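Local structure of Lmo0794 protein (Listeria monocytogenes, 3EW7) at residues A[193-196]-A[197-200]; A[81-84]-A[85-89]; A[52-55]-A[56-60]. The protein is of unknown function but has the Rossmann-type fold of the NAD(P)H-binding family and may act as an NAD(P)-dependent oxidoreductase. The protein carries 3 engineered substitutions. All blocks are in the same frame, centred on the assembly; numbering follows the deposited sequence.

Interaction 1. Residues A[193-196]-A[197-200]; sequences AVLD and EIER
The C-terminal end of helix 187-199 carries a salt-bridge network, in which D196 and E199 share the guanidinium group of R200. The firmer arm is R200 NH2 to E199 OE1 at 2.7 Å. The other, from R200 NH1 to D196 OD1 at 3.3 Å, is weak; it reaches the guanidinium at its edge, and the carboxylate and guanidinium planes are turned 63° apart. A bend at chi3 (-117°) in R200 turns the group back toward the carboxylates of D196 and E199, and CB of E199 lies 3.8 Å above the guanidinium plane, offset toward its rim. The two acid oxygens, D196 OD1 and E199 OE1, stand 4.6 Å apart, not in contact. Both also pair with R23, so arginine charge from two residues probably offsets their repulsion.

The backbone bond R200 N to D196 O, 2.7 Å long, closes the last turn, and R200 then leaves helical geometry. On the inner face, I198 CD1 packs 4.2 Å from V194 CG1, with L195 CG a little farther off.

These apolar side chains face the core: V194 and L195 lie on helix 11-22 through I16, E19 and A20, and I198 rests on V64 and V66 of strand 64-67. E197 OE2 accepts from the backbone N of H203 and of N202 and forms a salt bridge with R97 at the start of strand 97-101.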
loop_
_atom_site.group_PDB
_atom_site.type_symbol
_atom_site.label_atom_id
_atom_site.label_comp_id
_atom_site.label_asym_id
_atom_site.label_seq_id
_atom_site.Cartn_x
_atom_site.Cartn_y
_atom_site.Cartn_z
ATOM N N ALA A 193 0.487 -2.663 12.651
ATOM C CA ALA A 193 -0.870 -3.115 12.412
ATOM C C ALA A 193 -0.905 -3.656 10.987
ATOM O O ALA A 193 -1.320 -4.790 10.766
ATOM C CB ALA A 193 -1.851 -1.951 12.557
ATOM N N VAL A 194 -0.453 -2.845 10.027
ATOM C CA VAL A 194 -0.448 -3.250 8.622
ATOM C C VAL A 194 0.170 -4.638 8.461
ATOM O O VAL A 194 -0.442 -5.539 7.886
ATOM C CB VAL A 194 0.319 -2.220 7.725
ATOM C CG1 VAL A 194 0.623 -2.821 6.363
ATOM C CG2 VAL A 194 -0.529 -0.966 7.528
ATOM N N LEU A 195 1.366 -4.846 8.988
ATOM C CA LEU A 195 2.003 -6.138 8.885
ATOM C C LEU A 195 1.319 -7.251 9.684
ATOM O O LEU A 195 1.512 -8.429 9.381
ATOM C CB LEU A 195 3.470 -6.028 9.262
ATOM C CG LEU A 195 4.223 -5.951 7.942
ATOM C CD1 LEU A 195 4.597 -4.519 7.631
ATOM C CD2 LEU A 195 5.440 -6.838 8.020
ATOM N N ASP A 196 0.531 -6.893 10.696
ATOM C CA ASP A 196 -0.193 -7.894 11.467
ATOM C C ASP A 196 -1.265 -8.491 10.553
ATOM O O ASP A 196 -1.395 -9.715 10.442
ATOM C CB ASP A 196 -0.873 -7.273 12.698
ATOM C CG ASP A 196 0.069 -7.140 13.878
ATOM O OD1 ASP A 196 1.059 -7.907 13.924
ATOM O OD2 ASP A 196 -0.182 -6.281 14.759
ATOM N N GLU A 197 -2.009 -7.594 9.905
ATOM C CA GLU A 197 -3.073 -7.944 8.995
ATOM C C GLU A 197 -2.535 -8.804 7.805
ATOM O O GLU A 197 -3.272 -9.642 7.278
ATOM C CB GLU A 197 -3.762 -6.676 8.467
ATOM C CG GLU A 197 -4.909 -6.960 7.534
ATOM C CD GLU A 197 -5.890 -7.953 8.126
ATOM O OE1 GLU A 197 -5.987 -8.036 9.374
ATOM O OE2 GLU A 197 -6.575 -8.641 7.343
ATOM N N ILE A 198 -1.260 -8.628 7.429
ATOM C CA ILE A 198 -0.638 -9.359 6.332
ATOM C C ILE A 198 -0.287 -10.801 6.753
ATOM O O ILE A 198 -0.472 -11.777 5.983
ATOM C CB ILE A 198 0.626 -8.644 5.889
ATOM C CG1 ILE A 198 0.287 -7.372 5.124
ATOM C CG2 ILE A 198 1.477 -9.553 5.058
ATOM C CD1 ILE A 198 1.472 -6.580 4.630
ATOM N N GLU A 199 0.200 -10.942 7.981
ATOM C CA GLU A 199 0.582 -12.239 8.548
ATOM C C GLU A 199 -0.622 -13.044 9.106
ATOM O O GLU A 199 -0.686 -14.285 9.032
ATOM C CB GLU A 199 1.624 -11.968 9.650
ATOM C CG GLU A 199 2.940 -11.266 9.212
ATOM C CD GLU A 199 3.998 -11.156 10.333
ATOM O OE1 GLU A 199 3.662 -10.846 11.494
ATOM O OE2 GLU A 199 5.196 -11.337 10.051
ATOM N N ARG A 200 -1.586 -12.315 9.650
ATOM C CA ARG A 200 -2.770 -12.940 10.202
ATOM C C ARG A 200 -4.033 -12.219 9.768
ATOM O O ARG A 200 -4.685 -11.527 10.551
ATOM C CB ARG A 200 -2.663 -12.996 11.725
ATOM C CG ARG A 200 -1.632 -13.996 12.256
ATOM C CD ARG A 200 -1.111 -13.613 13.642
ATOM N NE ARG A 200 0.326 -13.343 13.592
ATOM C CZ ARG A 200 0.872 -12.130 13.533
ATOM N NH1 ARG A 200 0.108 -11.043 13.527
ATOM N NH2 ARG A 200 2.192 -12.009 13.474
#

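Interaction 2. Residues A[81-84]-A[85-89]; sequences TSLD and HLISV
The carbonyl oxygen of H85, a residue whose own N-H reaches back to T81 O, is gripped by two donors: V89 N at 3.0 Å and S88 OG at 3.1 Å. The first is the regular bond of the helix. The second is a side-chain bond to the carbonyl three residues back. It forms because S88 OG sits between the backbone N and the carbonyl carbon (chi1 74°), which directs the hydroxyl back along the helix.

Across the middle of the segment the backbone bonding is regular. I87 N meets L83 O at 2.8 Å, nearly along the C=O axis, and L86 N to S82 O and S88 N to D84 O repeat the same four-residue step. L83 O is also covered by hydrocarbon, with I87 CG1 at 3.5 Å. Above it the side chains of L83 and I87 cross obliquely, and CD1 of I87 touches CG of L83 at 3.9 Å. CG1 of I87 is anti to the carbonyl carbon, beside the backbone N (chi1 -79°), which brings that branch back toward L83.

The polar ends of D84 and H85 reach other parts of the chain: D84 OD1 is hydrogen-bonded to H140 ND1 on helix 131-142, and H85 NE2 probably bonds L54 O. S82 OG hydrogen-bonds to K78 O, just before the helix, with H79 O as a second acceptor within reach. L83 and L86 both rest on D67 and L98, while I87 lies on L141.

Such a helix, with one apolar face on the sheet and polar groups toward its flanks, is the connection of a beta-alpha-beta unit: helix 79-90 joins parallel strands 64-67 and 97-101 of the Rossmann-type sheet.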
loop_
_atom_site.group_PDB
_atom_site.type_symbol
_atom_site.label_atom_id
_atom_site.label_comp_id
_atom_site.label_asym_id
_atom_site.label_seq_id
_atom_site.Cartn_x
_atom_site.Cartn_y
_atom_site.Cartn_z
ATOM N N THR A 81 -7.586 7.199 -9.491
ATOM C CA THR A 81 -7.224 6.740 -10.820
ATOM C C THR A 81 -6.210 5.591 -10.864
ATOM O O THR A 81 -6.395 4.631 -11.619
ATOM C CB THR A 81 -6.749 7.945 -11.670
ATOM O OG1 THR A 81 -7.840 8.405 -12.478
ATOM C CG2 THR A 81 -5.609 7.570 -12.562
ATOM N N SER A 82 -5.152 5.686 -10.063
ATOM C CA SER A 82 -4.129 4.643 -10.022
ATOM C C SER A 82 -4.678 3.346 -9.438
ATOM O O SER A 82 -4.298 2.255 -9.858
ATOM C CB SER A 82 -2.927 5.106 -9.195
ATOM O OG SER A 82 -3.335 5.579 -7.926
ATOM N N LEU A 83 -5.565 3.460 -8.460
ATOM C CA LEU A 83 -6.135 2.265 -7.872
ATOM C C LEU A 83 -6.993 1.587 -8.929
ATOM O O LEU A 83 -6.986 0.360 -9.055
ATOM C CB LEU A 83 -6.978 2.606 -6.639
ATOM C CG LEU A 83 -7.684 1.418 -5.963
ATOM C CD1 LEU A 83 -6.679 0.300 -5.684
ATOM C CD2 LEU A 83 -8.353 1.880 -4.674
ATOM N N ASP A 84 -7.729 2.385 -9.696
ATOM C CA ASP A 84 -8.573 1.826 -10.737
ATOM C C ASP A 84 -7.717 0.958 -11.645
ATOM O O ASP A 84 -8.130 -0.142 -12.020
ATOM C CB ASP A 84 -9.262 2.929 -11.540
ATOM C CG ASP A 84 -10.475 3.516 -10.818
ATOM O OD1 ASP A 84 -10.893 2.980 -9.768
ATOM O OD2 ASP A 84 -11.025 4.525 -11.311
ATOM N N HIS A 85 -6.518 1.436 -11.982
ATOM C CA HIS A 85 -5.617 0.671 -12.834
ATOM C C HIS A 85 -5.296 -0.689 -12.216
ATOM O O HIS A 85 -5.378 -1.717 -12.885
ATOM C CB HIS A 85 -4.315 1.433 -13.071
ATOM C CG HIS A 85 -3.256 0.615 -13.747
ATOM N ND1 HIS A 85 -3.373 0.170 -15.048
ATOM C CD2 HIS A 85 -2.075 0.133 -13.292
ATOM C CE1 HIS A 85 -2.311 -0.554 -15.361
ATOM N NE2 HIS A 85 -1.509 -0.592 -14.313
ATOM N N LEU A 86 -4.928 -0.690 -10.938
ATOM C CA LEU A 86 -4.594 -1.929 -10.250
ATOM C C LEU A 86 -5.788 -2.868 -10.195
ATOM O O LEU A 86 -5.637 -4.082 -10.335
ATOM C CB LEU A 86 -4.092 -1.635 -8.831
ATOM C CG LEU A 86 -2.751 -0.894 -8.747
ATOM C CD1 LEU A 86 -2.362 -0.667 -7.297
ATOM C CD2 LEU A 86 -1.676 -1.710 -9.449
ATOM N N ILE A 87 -6.975 -2.298 -9.999
ATOM C CA ILE A 87 -8.195 -3.083 -9.932
ATOM C C ILE A 87 -8.434 -3.841 -11.233
ATOM O O ILE A 87 -8.729 -5.034 -11.204
ATOM C CB ILE A 87 -9.415 -2.186 -9.609
ATOM C CG1 ILE A 87 -9.442 -1.892 -8.107
ATOM C CG2 ILE A 87 -10.722 -2.857 -10.072
ATOM C CD1 ILE A 87 -10.377 -0.763 -7.715
ATOM N N SER A 88 -8.295 -3.177 -12.375
ATOM C CA SER A 88 -8.526 -3.873 -13.642
ATOM C C SER A 88 -7.423 -4.906 -13.912
ATOM O O SER A 88 -7.682 -6.004 -14.418
ATOM C CB SER A 88 -8.611 -2.880 -14.813
ATOM O OG SER A 88 -7.335 -2.365 -15.160
ATOM N N VAL A 89 -6.195 -4.552 -13.567
ATOM C CA VAL A 89 -5.071 -5.436 -13.774
ATOM C C VAL A 89 -5.171 -6.659 -12.869
ATOM O O VAL A 89 -4.788 -7.766 -13.251
ATOM C CB VAL A 89 -3.749 -4.686 -13.501
ATOM C CG1 VAL A 89 -2.625 -5.662 -13.215
ATOM C CG2 VAL A 89 -3.401 -3.830 -14.699
#

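Interaction 3. Residues A[52-55]-A[56-60]; sequences FDLT and LSDLS
L54 and L59 form the apolar part of this turn, their side chains crossing at about a right angle, with CD1 of L59 set 3.7 Å from CG of L54 and nearly as close to its CD2. Beside this pair, the polar part joins T55 and D58. The carboxylate of D58 folds back on the residue three places earlier, and its OD1 accepts a bond from T55 N at 2.9 Å, bent to 137° at the hydrogen. A weak second bond, T55 OG1 to D58 OD1 at 3.2 Å, approaches the same oxygen. Both bonds are somewhat doubtful, because D58 OD1 is modelled too close to T55 O. The hydroxyl comes near the carboxylate because T55 OG1 lies between the backbone N and the carbonyl carbon (chi1 68°), and this also sets it 3.4 Å from CB of S57.

The next shell is the short, weakly bonded helix about 56-59. Its turn is held by L56 O, which accepts from both L59 N and S60 N, each at 2.9 Å, whereas the bond of L59 N to T55 O is weak and, with T55 O in the same close contact, doubtful. Farther out, K49 NZ bonds D53 O and makes a long, weak ion pair with D58 OD2.

The turn lies on the path from edge strand 45-48 to strand 64-67, a crossover past the strands between them. One flank faces helix 79-90: F52 packs on T81 and S82, L56 on V89, and L59 on L90.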
loop_
_atom_site.group_PDB
_atom_site.type_symbol
_atom_site.label_atom_id
_atom_site.label_comp_id
_atom_site.label_asym_id
_atom_site.label_seq_id
_atom_site.Cartn_x
_atom_site.Cartn_y
_atom_site.Cartn_z
ATOM N N PHE A 52 1.093 3.314 -12.421
ATOM C CA PHE A 52 0.301 3.253 -13.641
ATOM C C PHE A 52 0.810 2.285 -14.697
ATOM O O PHE A 52 0.036 1.824 -15.535
ATOM C CB PHE A 52 0.186 4.656 -14.232
ATOM C CG PHE A 52 -0.798 5.522 -13.516
ATOM C CD1 PHE A 52 -2.162 5.296 -13.656
ATOM C CD2 PHE A 52 -0.368 6.525 -12.655
ATOM C CE1 PHE A 52 -3.088 6.055 -12.949
ATOM C CE2 PHE A 52 -1.299 7.297 -11.934
ATOM C CZ PHE A 52 -2.659 7.059 -12.085
ATOM N N ASP A 53 2.101 1.970 -14.654
ATOM C CA ASP A 53 2.701 1.064 -15.631
ATOM C C ASP A 53 2.759 -0.381 -15.169
ATOM O O ASP A 53 3.228 -1.250 -15.903
ATOM C CB ASP A 53 4.127 1.499 -15.969
ATOM C CG ASP A 53 4.210 2.941 -16.384
ATOM O OD1 ASP A 53 3.374 3.372 -17.209
ATOM O OD2 ASP A 53 5.123 3.635 -15.886
ATOM N N LEU A 54 2.304 -0.638 -13.953
ATOM C CA LEU A 54 2.331 -1.989 -13.412
ATOM C C LEU A 54 1.434 -2.987 -14.156
ATOM O O LEU A 54 0.247 -2.728 -14.397
ATOM C CB LEU A 54 1.960 -1.939 -11.933
ATOM C CG LEU A 54 3.109 -1.906 -10.926
ATOM C CD1 LEU A 54 4.347 -1.279 -11.544
ATOM C CD2 LEU A 54 2.655 -1.158 -9.686
ATOM N N THR A 55 2.010 -4.131 -14.521
ATOM C CA THR A 55 1.261 -5.172 -15.223
ATOM C C THR A 55 1.138 -6.371 -14.312
ATOM O O THR A 55 2.008 -6.596 -13.474
ATOM C CB THR A 55 1.990 -5.661 -16.467
ATOM O OG1 THR A 55 3.167 -6.373 -16.061
ATOM C CG2 THR A 55 2.384 -4.489 -17.356
ATOM N N LEU A 56 0.073 -7.147 -14.480
ATOM C CA LEU A 56 -0.134 -8.340 -13.659
ATOM C C LEU A 56 1.173 -9.110 -13.485
ATOM O O LEU A 56 1.490 -9.581 -12.389
ATOM C CB LEU A 56 -1.176 -9.257 -14.299
ATOM C CG LEU A 56 -1.499 -10.554 -13.540
ATOM C CD1 LEU A 56 -2.191 -10.228 -12.218
ATOM C CD2 LEU A 56 -2.390 -11.445 -14.396
ATOM N N SER A 57 1.932 -9.228 -14.570
ATOM C CA SER A 57 3.208 -9.938 -14.547
ATOM C C SER A 57 4.099 -9.573 -13.358
ATOM O O SER A 57 4.445 -10.436 -12.555
ATOM C CB SER A 57 3.972 -9.693 -15.848
ATOM O OG SER A 57 5.234 -10.330 -15.816
ATOM N N ASP A 58 4.471 -8.303 -13.236
ATOM C CA ASP A 58 5.336 -7.905 -12.128
ATOM C C ASP A 58 4.654 -7.798 -10.763
ATOM O O ASP A 58 5.312 -7.552 -9.753
ATOM C CB ASP A 58 6.088 -6.601 -12.452
ATOM C CG ASP A 58 5.288 -5.655 -13.324
ATOM O OD1 ASP A 58 4.073 -5.517 -13.091
ATOM O OD2 ASP A 58 5.883 -5.034 -14.237
ATOM N N LEU A 59 3.343 -8.001 -10.726
ATOM C CA LEU A 59 2.613 -7.949 -9.467
ATOM C C LEU A 59 2.489 -9.350 -8.870
ATOM O O LEU A 59 2.615 -9.536 -7.659
ATOM C CB LEU A 59 1.219 -7.372 -9.690
ATOM C CG LEU A 59 0.882 -6.064 -8.977
ATOM C CD1 LEU A 59 1.984 -5.045 -9.232
ATOM C CD2 LEU A 59 -0.463 -5.553 -9.469
ATOM N N SER A 60 2.247 -10.338 -9.726
ATOM C CA SER A 60 2.093 -11.714 -9.279
ATOM C C SER A 60 3.403 -12.329 -8.783
ATOM O O SER A 60 3.459 -13.507 -8.442
ATOM C CB SER A 60 1.483 -12.556 -10.401
ATOM O OG SER A 60 2.136 -12.312 -11.632
#

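In the fold
From the N terminus the contacts follow in series: interaction 3 at 52-60, interaction 2 at 81-89 and interaction 1 at 193-200. Each is a local turn within an unbroken segment, so none closes a long loop, and none nests in or crosses another. Interactions 3 and 2 are neighbours, with centres about 10 Å apart; H85 NE2 meets L54 O at 2.8 Å, a probable hydrogen bond that ties the 52-60 turn of the crossover to helix 79-90. Interaction 1 lies about 23 Å from each of them, centre to centre, and on the opposite side of the chain's centre from interaction 2. Both it and interaction 2 set a helix against strand 64-67 of the parallel sheet.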